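Local atomic coordinates of GTP-binding nuclear protein GSP1 (PDB entry 4DJT), a protein that binds guanine nucleotides as a Ran-family small GTPase and is probably required for protein import into the nucleus and for RNA export. Residues 15-20 with 88-93; 54-59 with 178-183. All coordinates share one frame; numbering follows the deposited sequence.

Contact 1. Residues 15-20 with 88-93; sequences CLIGDG and AILFFD. Unlike the reference sequence in segment 88-93: Leu90 (reference Phe). With GDP (guanosine-5'-diphosphate), chain C.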
loop_
_atom_site.group_PDB
_atom_site.type_symbol
_atom_site.label_atom_id
_atom_site.label_comp_id
_atom_site.label_asym_id
_atom_site.label_seq_id
_atom_site.Cartn_x
_atom_site.Cartn_y
_atom_site.Cartn_z
ATOM N N CYS A 15 -5.307 -2.314 -1.505
ATOM C CA CYS A 15 -4.313 -3.395 -1.580
ATOM C C CYS A 15 -2.903 -2.872 -1.581
ATOM O O CYS A 15 -2.563 -1.989 -2.385
ATOM C CB CYS A 15 -4.500 -4.231 -2.854
ATOM S SG CYS A 15 -6.065 -5.151 -2.861
ATOM N N LEU A 16 -2.065 -3.434 -0.713
ATOM C CA LEU A 16 -0.604 -3.225 -0.841
ATOM C C LEU A 16 -0.033 -4.249 -1.783
ATOM O O LEU A 16 -0.220 -5.444 -1.607
ATOM C CB LEU A 16 0.109 -3.349 0.510
ATOM C CG LEU A 16 -0.449 -2.532 1.627
ATOM C CD1 LEU A 16 0.391 -2.746 2.912
ATOM C CD2 LEU A 16 -0.529 -1.056 1.239
ATOM N N ILE A 17 0.706 -3.776 -2.755
ATOM C CA ILE A 17 1.320 -4.646 -3.733
ATOM C C ILE A 17 2.753 -4.238 -3.994
ATOM O O ILE A 17 3.179 -3.139 -3.640
ATOM C CB ILE A 17 0.520 -4.650 -5.036
ATOM C CG1 ILE A 17 0.157 -3.241 -5.483
ATOM C CG2 ILE A 17 -0.740 -5.456 -4.828
ATOM C CD1 ILE A 17 -0.509 -3.204 -6.876
ATOM N N GLY A 18 3.492 -5.167 -4.594
ATOM C CA GLY A 18 4.909 -5.002 -4.809
ATOM C C GLY A 18 5.663 -6.254 -4.405
ATOM O O GLY A 18 5.150 -7.094 -3.660
ATOM N N ASP A 19 6.885 -6.377 -4.904
ATOM C CA ASP A 19 7.661 -7.594 -4.692
ATOM C C ASP A 19 7.909 -7.890 -3.221
ATOM O O ASP A 19 7.923 -7.001 -2.389
ATOM C CB ASP A 19 8.999 -7.511 -5.391
ATOM C CG ASP A 19 8.903 -7.758 -6.898
ATOM O OD1 ASP A 19 7.785 -7.979 -7.463
ATOM O OD2 ASP A 19 9.980 -7.763 -7.494
ATOM N N GLY A 20 8.164 -9.157 -2.933
ATOM C CA GLY A 20 8.652 -9.538 -1.636
ATOM C C GLY A 20 9.899 -8.740 -1.294
ATOM O O GLY A 20 10.799 -8.522 -2.150
ATOM N N ALA A 88 -4.809 0.929 -4.726
ATOM C CA ALA A 88 -3.622 0.157 -4.390
ATOM C C ALA A 88 -2.490 1.111 -4.059
ATOM O O ALA A 88 -2.418 2.251 -4.591
ATOM C CB ALA A 88 -3.221 -0.778 -5.535
ATOM N N ILE A 89 -1.599 0.663 -3.174
ATOM C CA ILE A 89 -0.350 1.309 -2.913
ATOM C C ILE A 89 0.711 0.328 -3.347
ATOM O O ILE A 89 0.754 -0.800 -2.861
ATOM C CB ILE A 89 -0.136 1.710 -1.410
ATOM C CG1 ILE A 89 -1.274 2.593 -0.929
ATOM C CG2 ILE A 89 1.196 2.446 -1.233
ATOM C CD1 ILE A 89 -1.266 2.895 0.569
ATOM N N LEU A 90 1.493 0.725 -4.344
ATOM C CA LEU A 90 2.442 -0.173 -4.997
ATOM C C LEU A 90 3.840 0.271 -4.657
ATOM O O LEU A 90 4.204 1.426 -4.888
ATOM C CB LEU A 90 2.192 -0.164 -6.529
ATOM C CG LEU A 90 3.219 -0.899 -7.401
ATOM C CD1 LEU A 90 3.300 -2.382 -7.066
ATOM C CD2 LEU A 90 2.880 -0.683 -8.878
ATOM N N PHE A 91 4.614 -0.612 -4.012
ATOM C CA PHE A 91 5.918 -0.251 -3.503
ATOM C C PHE A 91 7.007 -0.867 -4.356
ATOM O O PHE A 91 6.850 -1.975 -4.875
ATOM C CB PHE A 91 6.123 -0.822 -2.110
ATOM C CG PHE A 91 5.162 -0.299 -1.087
ATOM C CD1 PHE A 91 5.558 0.637 -0.177
ATOM C CD2 PHE A 91 3.877 -0.799 -1.018
ATOM C CE1 PHE A 91 4.657 1.141 0.780
ATOM C CE2 PHE A 91 2.979 -0.322 -0.073
ATOM C CZ PHE A 91 3.378 0.645 0.825
ATOM N N PHE A 92 8.139 -0.182 -4.404
ATOM C CA PHE A 92 9.386 -0.835 -4.749
ATOM C C PHE A 92 10.476 -0.412 -3.777
ATOM O O PHE A 92 10.314 0.501 -2.994
ATOM C CB PHE A 92 9.766 -0.566 -6.218
ATOM C CG PHE A 92 10.177 0.854 -6.496
ATOM C CD1 PHE A 92 9.223 1.861 -6.616
ATOM C CD2 PHE A 92 11.516 1.185 -6.671
ATOM C CE1 PHE A 92 9.587 3.163 -6.844
ATOM C CE2 PHE A 92 11.891 2.499 -6.926
ATOM C CZ PHE A 92 10.924 3.486 -6.996
ATOM N N ASP A 93 11.590 -1.123 -3.852
ATOM C CA ASP A 93 12.771 -0.879 -3.062
ATOM C C ASP A 93 13.750 -0.133 -3.968
ATOM O O ASP A 93 14.174 -0.671 -5.013
ATOM C CB ASP A 93 13.326 -2.244 -2.665
ATOM C CG ASP A 93 14.612 -2.179 -1.845
ATOM O OD1 ASP A 93 15.303 -1.136 -1.829
ATOM O OD2 ASP A 93 14.935 -3.228 -1.238
HETATM P PB GDP C . 7.527 -7.029 2.291
HETATM O O1B GDP C . 6.323 -7.090 3.244
HETATM O O2B GDP C . 7.342 -6.111 1.093
HETATM O O3B GDP C . 8.079 -8.418 1.979
HETATM O O3A GDP C . 8.776 -6.378 3.086
HETATM P PA GDP C . 9.038 -6.303 4.656
HETATM O O1A GDP C . 8.219 -5.218 5.328
HETATM O O2A GDP C . 8.977 -7.697 5.197
HETATM O "O5'" GDP C . 10.530 -5.781 4.765
HETATM C "C5'" GDP C . 11.561 -6.499 4.060
HETATM C "C4'" GDP C . 12.894 -6.095 4.661
HETATM O "O4'" GDP C . 13.156 -4.746 4.333
HETATM C "C3'" GDP C . 12.895 -6.152 6.166
HETATM O "O3'" GDP C . 14.189 -6.532 6.589
HETATM C "C2'" GDP C . 12.657 -4.748 6.627
HETATM O "O2'" GDP C . 13.261 -4.415 7.892
HETATM C "C1'" GDP C . 13.289 -3.974 5.492
HETATM N N9 GDP C . 12.618 -2.698 5.286
HETATM C C8 GDP C . 11.313 -2.453 5.034
HETATM N N7 GDP C . 11.111 -1.115 4.927
HETATM C C5 GDP C . 12.294 -0.515 5.040
HETATM C C6 GDP C . 12.798 0.870 5.008
HETATM O O6 GDP C . 12.034 1.859 4.808
HETATM N N1 GDP C . 14.124 1.050 5.191
HETATM C C2 GDP C . 14.977 0.009 5.408
HETATM N N2 GDP C . 16.278 0.242 5.587
HETATM N N3 GDP C . 14.576 -1.276 5.454
HETATM C C4 GDP C . 13.274 -1.566 5.282
HETATM O O HOH W 1 7.752 -4.174 -6.528
#
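Cys15 to Ile17 and Ala88 to Phe91 run side by side as parallel strands, their directions 15° apart, laced by three backbone hydrogen bonds. Ile89 lies between Cys15 and Ile17 and uses both of its peptide groups: its N gives to Cys15 O (2.9 Å) and its O accepts from Ile17 N (3.0 Å). The third bond, Phe91 N to Ile17 O, carries the ladder one step further. Beyond it a water takes over, accepting from Asp19 N and donating to Phe91 O, where the chains begin to part.

On one face of the sheet Ile17 meets Ala88 and Leu90. Its CG1 lies between the backbone N and the carbonyl carbon (chi1 47°), which brings CG1 to 3.6 Å from Leu90 CD1, while CD1 reaches on to Ala88 CB at 3.9 Å. Helix 103-114 covers this face, with Trp106 against both Ile17 and Leu90. On the other face Leu16 CD2 does the touching: it lies against Ile89 CB and meets the Phe91 ring edge-on, 3.8 Å from CE2. Ile17 O sits near the plane of the same ring, 3.6 Å from CD2, and Tyr27 packs edge-to-face with Phe91.

Asp19, whose OD1 accepts from Trp106 NE1, and Gly20 belong to the GDP pocket, and Gly18 O accepts from Lys24 NZ. Adjacent central parallel strands, the first running into the phosphate-binding P-loop and the second ending at Asp93, paired with Lys126, are characteristic of the Ras-like G domain.

Contact 2. Residues 54-59 with 178-183; sequences LDDQGN and DLIFVS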
loop_
_atom_site.group_PDB
_atom_site.type_symbol
_atom_site.label_atom_id
_atom_site.label_comp_id
_atom_site.label_asym_id
_atom_site.label_seq_id
_atom_site.Cartn_x
_atom_site.Cartn_y
_atom_site.Cartn_z
ATOM N N LEU A 54 -9.609 11.264 10.667
ATOM C CA LEU A 54 -10.671 12.283 10.662
ATOM C C LEU A 54 -10.222 13.407 9.746
ATOM O O LEU A 54 -9.061 13.856 9.801
ATOM C CB LEU A 54 -10.864 12.779 12.092
ATOM C CG LEU A 54 -12.014 13.695 12.475
ATOM C CD1 LEU A 54 -13.364 13.121 12.078
ATOM C CD2 LEU A 54 -11.958 13.882 13.992
ATOM N N ASP A 55 -11.098 13.841 8.851
ATOM C CA ASP A 55 -10.760 14.957 8.003
ATOM C C ASP A 55 -11.241 16.318 8.550
ATOM O O ASP A 55 -11.817 16.411 9.654
ATOM C CB ASP A 55 -11.196 14.695 6.542
ATOM C CG ASP A 55 -12.672 14.934 6.299
ATOM O OD1 ASP A 55 -13.307 15.641 7.113
ATOM O OD2 ASP A 55 -13.180 14.436 5.257
ATOM N N ASP A 56 -10.903 17.360 7.803
ATOM C CA ASP A 56 -11.080 18.762 8.222
ATOM C C ASP A 56 -12.548 19.189 8.240
ATOM O O ASP A 56 -12.878 20.305 8.689
ATOM C CB ASP A 56 -10.304 19.688 7.273
ATOM C CG ASP A 56 -10.767 19.569 5.828
ATOM O OD1 ASP A 56 -10.440 18.561 5.176
ATOM O OD2 ASP A 56 -11.412 20.510 5.313
ATOM N N GLN A 57 -13.403 18.339 7.685
ATOM C CA GLN A 57 -14.846 18.553 7.672
ATOM C C GLN A 57 -15.568 17.562 8.577
ATOM O O GLN A 57 -16.804 17.429 8.516
ATOM C CB GLN A 57 -15.362 18.430 6.240
ATOM C CG GLN A 57 -15.092 19.683 5.441
ATOM C CD GLN A 57 -15.636 19.613 4.035
ATOM O OE1 GLN A 57 -16.351 18.668 3.664
ATOM N NE2 GLN A 57 -15.297 20.612 3.235
ATOM N N GLY A 58 -14.794 16.863 9.412
ATOM C CA GLY A 58 -15.350 15.939 10.399
ATOM C C GLY A 58 -15.811 14.593 9.843
ATOM O O GLY A 58 -16.536 13.883 10.514
ATOM N N ASN A 59 -15.391 14.228 8.634
ATOM C CA ASN A 59 -15.717 12.902 8.113
ATOM C C ASN A 59 -14.722 11.884 8.651
ATOM O O ASN A 59 -13.527 12.185 8.810
ATOM C CB ASN A 59 -15.701 12.845 6.593
ATOM C CG ASN A 59 -16.476 13.973 5.951
ATOM O OD1 ASN A 59 -17.697 13.927 5.858
ATOM N ND2 ASN A 59 -15.759 14.976 5.465
ATOM N N ASP A 178 -8.659 19.639 -1.470
ATOM C CA ASP A 178 -8.176 20.352 -0.268
ATOM C C ASP A 178 -8.454 19.622 1.035
ATOM O O ASP A 178 -8.186 20.146 2.117
ATOM C CB ASP A 178 -8.728 21.778 -0.215
ATOM C CG ASP A 178 -10.256 21.851 -0.337
ATOM O OD1 ASP A 178 -10.947 20.860 -0.654
ATOM O OD2 ASP A 178 -10.758 22.963 -0.139
ATOM N N LEU A 179 -8.903 18.373 0.943
ATOM C CA LEU A 179 -9.132 17.577 2.123
ATOM C C LEU A 179 -7.809 17.424 2.835
ATOM O O LEU A 179 -6.804 17.129 2.204
ATOM C CB LEU A 179 -9.711 16.207 1.744
ATOM C CG LEU A 179 -9.999 15.163 2.821
ATOM C CD1 LEU A 179 -11.001 14.137 2.281
ATOM C CD2 LEU A 179 -8.692 14.460 3.280
ATOM N N ILE A 180 -7.812 17.628 4.146
ATOM C CA ILE A 180 -6.651 17.294 4.996
ATOM C C ILE A 180 -7.051 16.397 6.174
ATOM O O ILE A 180 -8.213 16.332 6.558
ATOM C CB ILE A 180 -5.939 18.559 5.562
ATOM C CG1 ILE A 180 -6.902 19.394 6.407
ATOM C CG2 ILE A 180 -5.350 19.414 4.455
ATOM C CD1 ILE A 180 -6.205 20.485 7.228
ATOM N N PHE A 181 -6.072 15.707 6.751
ATOM C CA PHE A 181 -6.331 14.889 7.929
ATOM C C PHE A 181 -6.061 15.733 9.146
ATOM O O PHE A 181 -5.064 16.422 9.203
ATOM C CB PHE A 181 -5.451 13.620 7.972
ATOM C CG PHE A 181 -5.732 12.624 6.854
ATOM C CD1 PHE A 181 -6.998 12.473 6.324
ATOM C CD2 PHE A 181 -4.714 11.808 6.379
ATOM C CE1 PHE A 181 -7.243 11.538 5.323
ATOM C CE2 PHE A 181 -4.957 10.883 5.363
ATOM C CZ PHE A 181 -6.218 10.729 4.853
ATOM N N VAL A 182 -6.966 15.705 10.103
ATOM C CA VAL A 182 -6.784 16.490 11.328
ATOM C C VAL A 182 -6.528 15.628 12.540
ATOM O O VAL A 182 -6.479 16.131 13.642
ATOM C CB VAL A 182 -8.023 17.361 11.609
ATOM C CG1 VAL A 182 -8.331 18.208 10.384
ATOM C CG2 VAL A 182 -9.197 16.498 12.017
ATOM N N SER A 183 -6.430 14.322 12.345
ATOM C CA SER A 183 -6.098 13.384 13.431
ATOM C C SER A 183 -4.739 12.777 13.128
ATOM O O SER A 183 -4.305 12.785 11.988
ATOM C CB SER A 183 -7.149 12.292 13.536
ATOM O OG SER A 183 -7.317 11.591 12.299
#
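Leu54 to Asp56 runs antiparallel to Ile180 to Ser183, with a single bridge, Asp55 to Phe181, at 4.4 Å between their CA atoms. Val182 N donates to Leu54 O at 2.8 Å, and Asp56 N makes a weak bond to Ile180 O. From Asp55 the chain bends into a type I turn to Gly58, closed by Gly58 N on Asp55 O.

Side chains extend the pairing at both ends. Ser183 OG accepts from Leu54 N (2.8 Å) along an almost straight line, 178° at the hydrogen. At the other end Asp56 OD1 takes Ile180 N at 3.0 Å, met from above the carboxylate plane, while Arg176 forms a salt bridge with OD2. The Asp56 side chain crosses that of Ile180 at about a right angle, CB 3.5 Å from CG1. Val182 straddles the start of the turn, placing CG1 3.5 Å from Asp56 CA and CG2 beside Leu54 O and Asp55 O.

Asp55 holds the turn from within. With CG tucked between its backbone N and carbonyl carbon (chi1 80°), OD1 receives Gln57 N, making an Asx turn, and Asn59 N from the opposite face of the carboxylate. OD2 offers its syn lone pair to Asn59 ND2 at 2.6 Å; these three bonds fix the group's rotation.

Leu179 CD1 lies against Asp55 OD2, and the same leucine packs on Ile61 of strand 60-68 and Leu167 of helix 164-174. Phe181 stacks on Phe53 of strand 46-54 and touches Leu167; the chain following helix 164-174 thus packs against the end of the 46-54/60-68 hairpin.

Contact 1 lies within the mixed sheet, contact 2 at the end of one of its hairpins; their centres are 26 Å apart and their nearest atoms about 10 Å apart. Contact 1 joins two strands in the middle of the sheet, 6 Å from the centre of the chain, beside the nucleotide. Contact 2 lies 21 Å from that centre and away from the nucleotide site. Strand 60-68 connects them, running from the hairpin turn to lie parallel beside strand 11-17. Along the sequence the segments alternate, 15-20, 54-59, 88-93, 178-183; each contact joins parts far apart in the chain, contact 1 within the nucleotide-binding core and contact 2 between a sheet turn and the segment beyond the last helix.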